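Local coordinates for protein rhamnonate dehydratase (Gibberella zeae PH-1, PDB 3FXG) that probably dehydrates the sugar acid rhamnonate as a magnesium-dependent lyase of the enolase superfamily, at residues 222-227 with 273-278; 292-297 with 321-326. All coordinates share one frame; numbering follows the deposited sequence.

Interaction 1: residues 222-227 with 273-278; sequences DCYMSL and TGEHEY. With MG (magnesium ion), chain I.
The rings of Y224 and H276 are both covered on one face by the same methyl group, CE of selenomethionine M225. M225 CE lies 3.5 Å from the centroid of the H276 ring, 18° off its normal, a CH-pi contact; over both rings it is displaced toward the rim. The selenium follows over the same imidazole face. M225 reaches there because CG leaves between the backbone N and the carbonyl carbon (chi1 60°) and the chain then runs extended. The two rings meet obliquely, Y224 CE1 lying 3.8 Å from H276 CE1, and water 2 joins their edges in plane, 2.8 Å from Y224 OH and 2.9 Å from H276 NE2. The other imidazole nitrogen, ND1, is hydrogen-bonded to E249, and F122 of a second subunit packs against both rings. At another edge of the phenol stands E275 OE1. The second oxygen, E275 OE2, binds magnesium at 2.2 Å, as does D222 OD2; the ion thus draws together two carboxylates of like charge. D222 OD1 accepts from Y224 N (2.9 Å) in an Asx turn and from metal-bound water 1, which fixes the carboxylate's rotation. E248 completes the protein ligands, giving the carboxylate metal site typical of the enolase superfamily barrel.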
loop_
_atom_site.group_PDB
_atom_site.type_symbol
_atom_site.label_atom_id
_atom_site.label_comp_id
_atom_site.label_asym_id
_atom_site.label_seq_id
_atom_site.Cartn_x
_atom_site.Cartn_y
_atom_site.Cartn_z
ATOM N N ASP A 222 -18.239 -7.151 -26.894
ATOM C CA ASP A 222 -18.768 -5.938 -26.278
ATOM C C ASP A 222 -19.836 -6.333 -25.270
ATOM O O ASP A 222 -20.769 -7.065 -25.603
ATOM C CB ASP A 222 -19.370 -5.019 -27.338
ATOM C CG ASP A 222 -19.660 -3.630 -26.804
ATOM O OD1 ASP A 222 -20.489 -3.500 -25.880
ATOM O OD2 ASP A 222 -19.053 -2.665 -27.310
ATOM N N CYS A 223 -19.704 -5.842 -24.041
ATOM C CA CYS A 223 -20.646 -6.181 -22.980
ATOM C C CYS A 223 -21.573 -5.044 -22.540
ATOM O O CYS A 223 -22.365 -5.205 -21.610
ATOM C CB CYS A 223 -19.875 -6.736 -21.778
ATOM S SG CYS A 223 -18.858 -8.200 -22.173
ATOM N N TYR A 224 -21.473 -3.905 -23.219
ATOM C CA TYR A 224 -22.302 -2.729 -22.947
ATOM C C TYR A 224 -22.630 -2.490 -21.461
ATOM O O TYR A 224 -23.801 -2.482 -21.071
ATOM C CB TYR A 224 -23.602 -2.826 -23.767
ATOM C CG TYR A 224 -24.362 -1.519 -23.915
ATOM C CD1 TYR A 224 -23.800 -0.431 -24.588
ATOM C CD2 TYR A 224 -25.634 -1.364 -23.363
ATOM C CE1 TYR A 224 -24.490 0.786 -24.706
ATOM C CE2 TYR A 224 -26.329 -0.155 -23.473
ATOM C CZ TYR A 224 -25.751 0.914 -24.142
ATOM O OH TYR A 224 -26.424 2.114 -24.223
HETATM N N MSE A 225 -21.587 -2.283 -20.656
HETATM C CA MSE A 225 -21.692 -2.022 -19.214
HETATM C C MSE A 225 -22.760 -2.842 -18.477
HETATM O O MSE A 225 -23.328 -2.393 -17.480
HETATM C CB MSE A 225 -21.917 -0.511 -18.976
HETATM C CG MSE A 225 -23.171 0.092 -19.611
HETATM SE SE MSE A 225 -23.246 2.071 -19.639
HETATM C CE MSE A 225 -24.405 2.268 -21.174
ATOM N N SER A 226 -22.979 -4.075 -18.924
ATOM C CA SER A 226 -24.031 -4.907 -18.346
ATOM C C SER A 226 -23.678 -6.017 -17.363
ATOM O O SER A 226 -24.581 -6.642 -16.811
ATOM C CB SER A 226 -24.839 -5.538 -19.479
ATOM O OG SER A 226 -24.069 -6.538 -20.131
ATOM N N LEU A 227 -22.396 -6.287 -17.140
ATOM C CA LEU A 227 -22.039 -7.371 -16.233
ATOM C C LEU A 227 -21.598 -6.880 -14.859
ATOM O O LEU A 227 -21.860 -5.739 -14.471
ATOM C CB LEU A 227 -20.928 -8.232 -16.853
ATOM C CG LEU A 227 -21.115 -8.590 -18.332
ATOM C CD1 LEU A 227 -19.954 -9.465 -18.791
ATOM C CD2 LEU A 227 -22.452 -9.308 -18.536
ATOM N N THR A 273 -12.691 -0.206 -21.870
ATOM C CA THR A 273 -13.888 0.520 -21.464
ATOM C C THR A 273 -13.663 2.007 -21.694
ATOM O O THR A 273 -12.591 2.412 -22.155
ATOM C CB THR A 273 -14.215 0.291 -19.968
ATOM O OG1 THR A 273 -15.486 0.871 -19.659
ATOM C CG2 THR A 273 -13.152 0.938 -19.078
ATOM N N GLY A 274 -14.677 2.814 -21.394
ATOM C CA GLY A 274 -14.525 4.249 -21.536
ATOM C C GLY A 274 -15.513 5.029 -22.385
ATOM O O GLY A 274 -15.554 6.251 -22.284
ATOM N N GLU A 275 -16.314 4.366 -23.215
ATOM C CA GLU A 275 -17.238 5.124 -24.049
ATOM C C GLU A 275 -18.258 5.909 -23.234
ATOM O O GLU A 275 -18.823 6.886 -23.721
ATOM C CB GLU A 275 -17.928 4.221 -25.077
ATOM C CG GLU A 275 -18.867 3.168 -24.533
ATOM C CD GLU A 275 -19.274 2.177 -25.615
ATOM O OE1 GLU A 275 -20.491 2.003 -25.854
ATOM O OE2 GLU A 275 -18.363 1.576 -26.229
ATOM N N HIS A 276 -18.478 5.506 -21.987
ATOM C CA HIS A 276 -19.413 6.233 -21.141
ATOM C C HIS A 276 -18.732 6.948 -19.976
ATOM O O HIS A 276 -19.308 7.101 -18.901
ATOM C CB HIS A 276 -20.517 5.303 -20.645
ATOM C CG HIS A 276 -21.360 4.747 -21.749
ATOM N ND1 HIS A 276 -21.178 3.480 -22.259
ATOM C CD2 HIS A 276 -22.349 5.310 -22.483
ATOM C CE1 HIS A 276 -22.019 3.285 -23.260
ATOM N NE2 HIS A 276 -22.740 4.380 -23.417
ATOM N N GLU A 277 -17.495 7.383 -20.205
ATOM C CA GLU A 277 -16.727 8.131 -19.210
ATOM C C GLU A 277 -16.508 9.526 -19.817
ATOM O O GLU A 277 -16.519 9.677 -21.038
ATOM C CB GLU A 277 -15.394 7.436 -18.925
ATOM C CG GLU A 277 -14.605 8.045 -17.776
ATOM C CD GLU A 277 -15.471 8.334 -16.557
ATOM O OE1 GLU A 277 -16.174 9.369 -16.553
ATOM O OE2 GLU A 277 -15.456 7.520 -15.610
ATOM N N TYR A 278 -16.304 10.536 -18.973
ATOM C CA TYR A 278 -16.156 11.913 -19.455
ATOM C C TYR A 278 -15.060 12.731 -18.774
ATOM O O TYR A 278 -14.735 12.498 -17.612
ATOM C CB TYR A 278 -17.483 12.659 -19.264
ATOM C CG TYR A 278 -18.710 11.848 -19.623
ATOM C CD1 TYR A 278 -19.378 12.049 -20.830
ATOM C CD2 TYR A 278 -19.189 10.859 -18.762
ATOM C CE1 TYR A 278 -20.494 11.282 -21.171
ATOM C CE2 TYR A 278 -20.298 10.087 -19.094
ATOM C CZ TYR A 278 -20.945 10.303 -20.299
ATOM O OH TYR A 278 -22.039 9.535 -20.622
HETATM MG MG MG I . -18.537 -0.534 -26.919
HETATM O O HOH W 1 -19.968 -0.917 -25.178
HETATM O O HOH W 2 -24.862 4.065 -25.417
HETATM O O HOH W 3 -18.581 -0.074 -29.357
#

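Interaction 2: residues 292-297 with 321-326; sequences LDIIQP and PVVPHA
I294 and V323 face each other through their CG2 methyls, 3.7 Å apart, with the two side chains inclined to one another. In I294 the CG2 branch stands anti to the backbone N while CG1 lies beside it (chi1 -57°), and this divides the residue between two partners: CG2 goes to V323, and CG1 crosses the ring of P321 at about a right angle, meeting its CG at 3.8 Å. I295 turns to the other side of the backbone, where its CG1 and CD1 lie against V322 CG2. V322 uses its second branch too, CG1 touching P297 CD at 3.9 Å, again nearly at right angles. This apolar side is covered by helix 305-316, whose A315 touches both I295 and V322.

The backbones fix these pairings. I295 is gripped twice by 321-326 in the parallel pattern, its N donating to P321 O (3.2 Å) and its O accepting from V323 N (3.1 Å), the residues before and after V322. Further on, H325 N bonds to P297 O at 2.8 Å, but from above the carbonyl plane, 45° out of it. P297 has no N-H to return a bond. Beside it, V323 O lies 3.2 Å from Q296 CB and may take a bond from water 4, which Q296 NE2 reaches weakly. The Q296 amide has firmer partners in T272 and in E248, a magnesium ligand. H325, its side chain about 4 Å from the magnesium ion, pairs through ND1 with D298 just beyond 292-297, consistent with the His-Asp pair at the ends of the sixth and seventh barrel strands in the mandelate racemase group.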
loop_
_atom_site.group_PDB
_atom_site.type_symbol
_atom_site.label_atom_id
_atom_site.label_comp_id
_atom_site.label_asym_id
_atom_site.label_seq_id
_atom_site.Cartn_x
_atom_site.Cartn_y
_atom_site.Cartn_z
ATOM N N LEU A 292 -6.597 -1.345 -17.588
ATOM C CA LEU A 292 -7.328 -1.353 -18.851
ATOM C C LEU A 292 -6.319 -1.273 -19.991
ATOM O O LEU A 292 -5.475 -0.382 -20.031
ATOM C CB LEU A 292 -8.305 -0.176 -18.909
ATOM C CG LEU A 292 -9.461 -0.296 -17.910
ATOM C CD1 LEU A 292 -10.136 1.043 -17.737
ATOM C CD2 LEU A 292 -10.450 -1.354 -18.392
ATOM N N ASP A 293 -6.408 -2.223 -20.913
ATOM C CA ASP A 293 -5.485 -2.287 -22.041
ATOM C C ASP A 293 -5.768 -1.238 -23.101
ATOM O O ASP A 293 -4.880 -0.870 -23.874
ATOM C CB ASP A 293 -5.546 -3.679 -22.652
ATOM C CG ASP A 293 -5.178 -4.745 -21.656
ATOM O OD1 ASP A 293 -3.991 -5.124 -21.605
ATOM O OD2 ASP A 293 -6.071 -5.181 -20.903
ATOM N N ILE A 294 -7.008 -0.763 -23.132
ATOM C CA ILE A 294 -7.419 0.258 -24.089
ATOM C C ILE A 294 -8.536 1.111 -23.498
ATOM O O ILE A 294 -9.456 0.582 -22.878
ATOM C CB ILE A 294 -7.977 -0.368 -25.393
ATOM C CG1 ILE A 294 -6.945 -1.293 -26.033
ATOM C CG2 ILE A 294 -8.364 0.735 -26.380
ATOM C CD1 ILE A 294 -7.455 -1.976 -27.292
ATOM N N ILE A 295 -8.453 2.427 -23.667
ATOM C CA ILE A 295 -9.528 3.286 -23.190
ATOM C C ILE A 295 -10.249 3.741 -24.452
ATOM O O ILE A 295 -9.615 4.002 -25.480
ATOM C CB ILE A 295 -9.013 4.475 -22.342
ATOM C CG1 ILE A 295 -8.067 5.362 -23.146
ATOM C CG2 ILE A 295 -8.324 3.932 -21.092
ATOM C CD1 ILE A 295 -7.661 6.626 -22.394
ATOM N N GLN A 296 -11.574 3.831 -24.379
ATOM C CA GLN A 296 -12.374 4.142 -25.557
ATOM C C GLN A 296 -13.404 5.259 -25.434
ATOM O O GLN A 296 -14.610 5.006 -25.434
ATOM C CB GLN A 296 -13.078 2.856 -25.990
ATOM C CG GLN A 296 -12.128 1.663 -26.091
ATOM C CD GLN A 296 -12.852 0.326 -26.120
ATOM O OE1 GLN A 296 -13.562 -0.031 -25.175
ATOM N NE2 GLN A 296 -12.670 -0.423 -27.203
ATOM N N PRO A 297 -12.950 6.513 -25.348
ATOM C CA PRO A 297 -13.911 7.610 -25.233
ATOM C C PRO A 297 -14.628 7.854 -26.553
ATOM O O PRO A 297 -14.121 7.492 -27.616
ATOM C CB PRO A 297 -13.029 8.794 -24.851
ATOM C CG PRO A 297 -11.770 8.508 -25.594
ATOM C CD PRO A 297 -11.567 7.022 -25.341
ATOM N N PRO A 321 -3.026 2.697 -25.207
ATOM C CA PRO A 321 -3.674 3.121 -26.447
ATOM C C PRO A 321 -5.075 3.682 -26.248
ATOM O O PRO A 321 -5.802 3.276 -25.337
ATOM C CB PRO A 321 -3.675 1.848 -27.293
ATOM C CG PRO A 321 -3.756 0.763 -26.269
ATOM C CD PRO A 321 -2.795 1.240 -25.201
ATOM N N VAL A 322 -5.433 4.632 -27.107
ATOM C CA VAL A 322 -6.746 5.254 -27.084
ATOM C C VAL A 322 -7.406 4.897 -28.412
ATOM O O VAL A 322 -6.895 5.247 -29.474
ATOM C CB VAL A 322 -6.648 6.798 -26.981
ATOM C CG1 VAL A 322 -8.041 7.403 -27.000
ATOM C CG2 VAL A 322 -5.921 7.199 -25.702
ATOM N N VAL A 323 -8.522 4.178 -28.345
ATOM C CA VAL A 323 -9.269 3.782 -29.537
ATOM C C VAL A 323 -10.700 4.236 -29.272
ATOM O O VAL A 323 -11.493 3.507 -28.683
ATOM C CB VAL A 323 -9.243 2.251 -29.740
ATOM C CG1 VAL A 323 -10.032 1.872 -30.993
ATOM C CG2 VAL A 323 -7.800 1.766 -29.858
ATOM N N PRO A 324 -11.040 5.465 -29.691
ATOM C CA PRO A 324 -12.382 6.007 -29.481
ATOM C C PRO A 324 -13.531 5.157 -30.007
ATOM O O PRO A 324 -13.362 4.330 -30.903
ATOM C CB PRO A 324 -12.309 7.390 -30.134
ATOM C CG PRO A 324 -11.227 7.242 -31.149
ATOM C CD PRO A 324 -10.202 6.413 -30.441
ATOM N N HIS A 325 -14.701 5.368 -29.418
ATOM C CA HIS A 325 -15.910 4.644 -29.785
ATOM C C HIS A 325 -16.551 5.239 -31.032
ATOM O O HIS A 325 -17.023 6.376 -31.004
ATOM C CB HIS A 325 -16.890 4.678 -28.604
ATOM C CG HIS A 325 -18.281 4.249 -28.951
ATOM N ND1 HIS A 325 -19.188 5.090 -29.559
ATOM C CD2 HIS A 325 -18.919 3.068 -28.777
ATOM C CE1 HIS A 325 -20.327 4.445 -29.744
ATOM N NE2 HIS A 325 -20.190 3.216 -29.279
ATOM N N ALA A 326 -16.559 4.466 -32.119
ATOM C CA ALA A 326 -17.141 4.893 -33.394
ATOM C C ALA A 326 -16.745 6.331 -33.716
ATOM O O ALA A 326 -15.576 6.606 -33.982
ATOM C CB ALA A 326 -18.660 4.760 -33.338
HETATM O O HOH W 4 -13.120 1.165 -29.583
#

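In the fold
Both contacts belong to the C-terminal barrel, with centres 11 Å apart, and follow one another along the chain: interaction 1 closes before interaction 2 opens. Residues 222-227 and 273-278 are loops that leave strands 219-222 and 270-273, whereas interaction 2 joins strand 294-295 to the segment leading into helix 329-335. Strands 270-273 and 294-295 are parallel neighbours, so the two contacts meet directly: T273 O lies 2.8 Å from Q296 N, a probable hydrogen bond, and E275 OE2 packs against H325 CD2 at 3.0 Å. The metal carboxylates and the histidine are thereby brought to one end of the barrel, consistent with a shared active site.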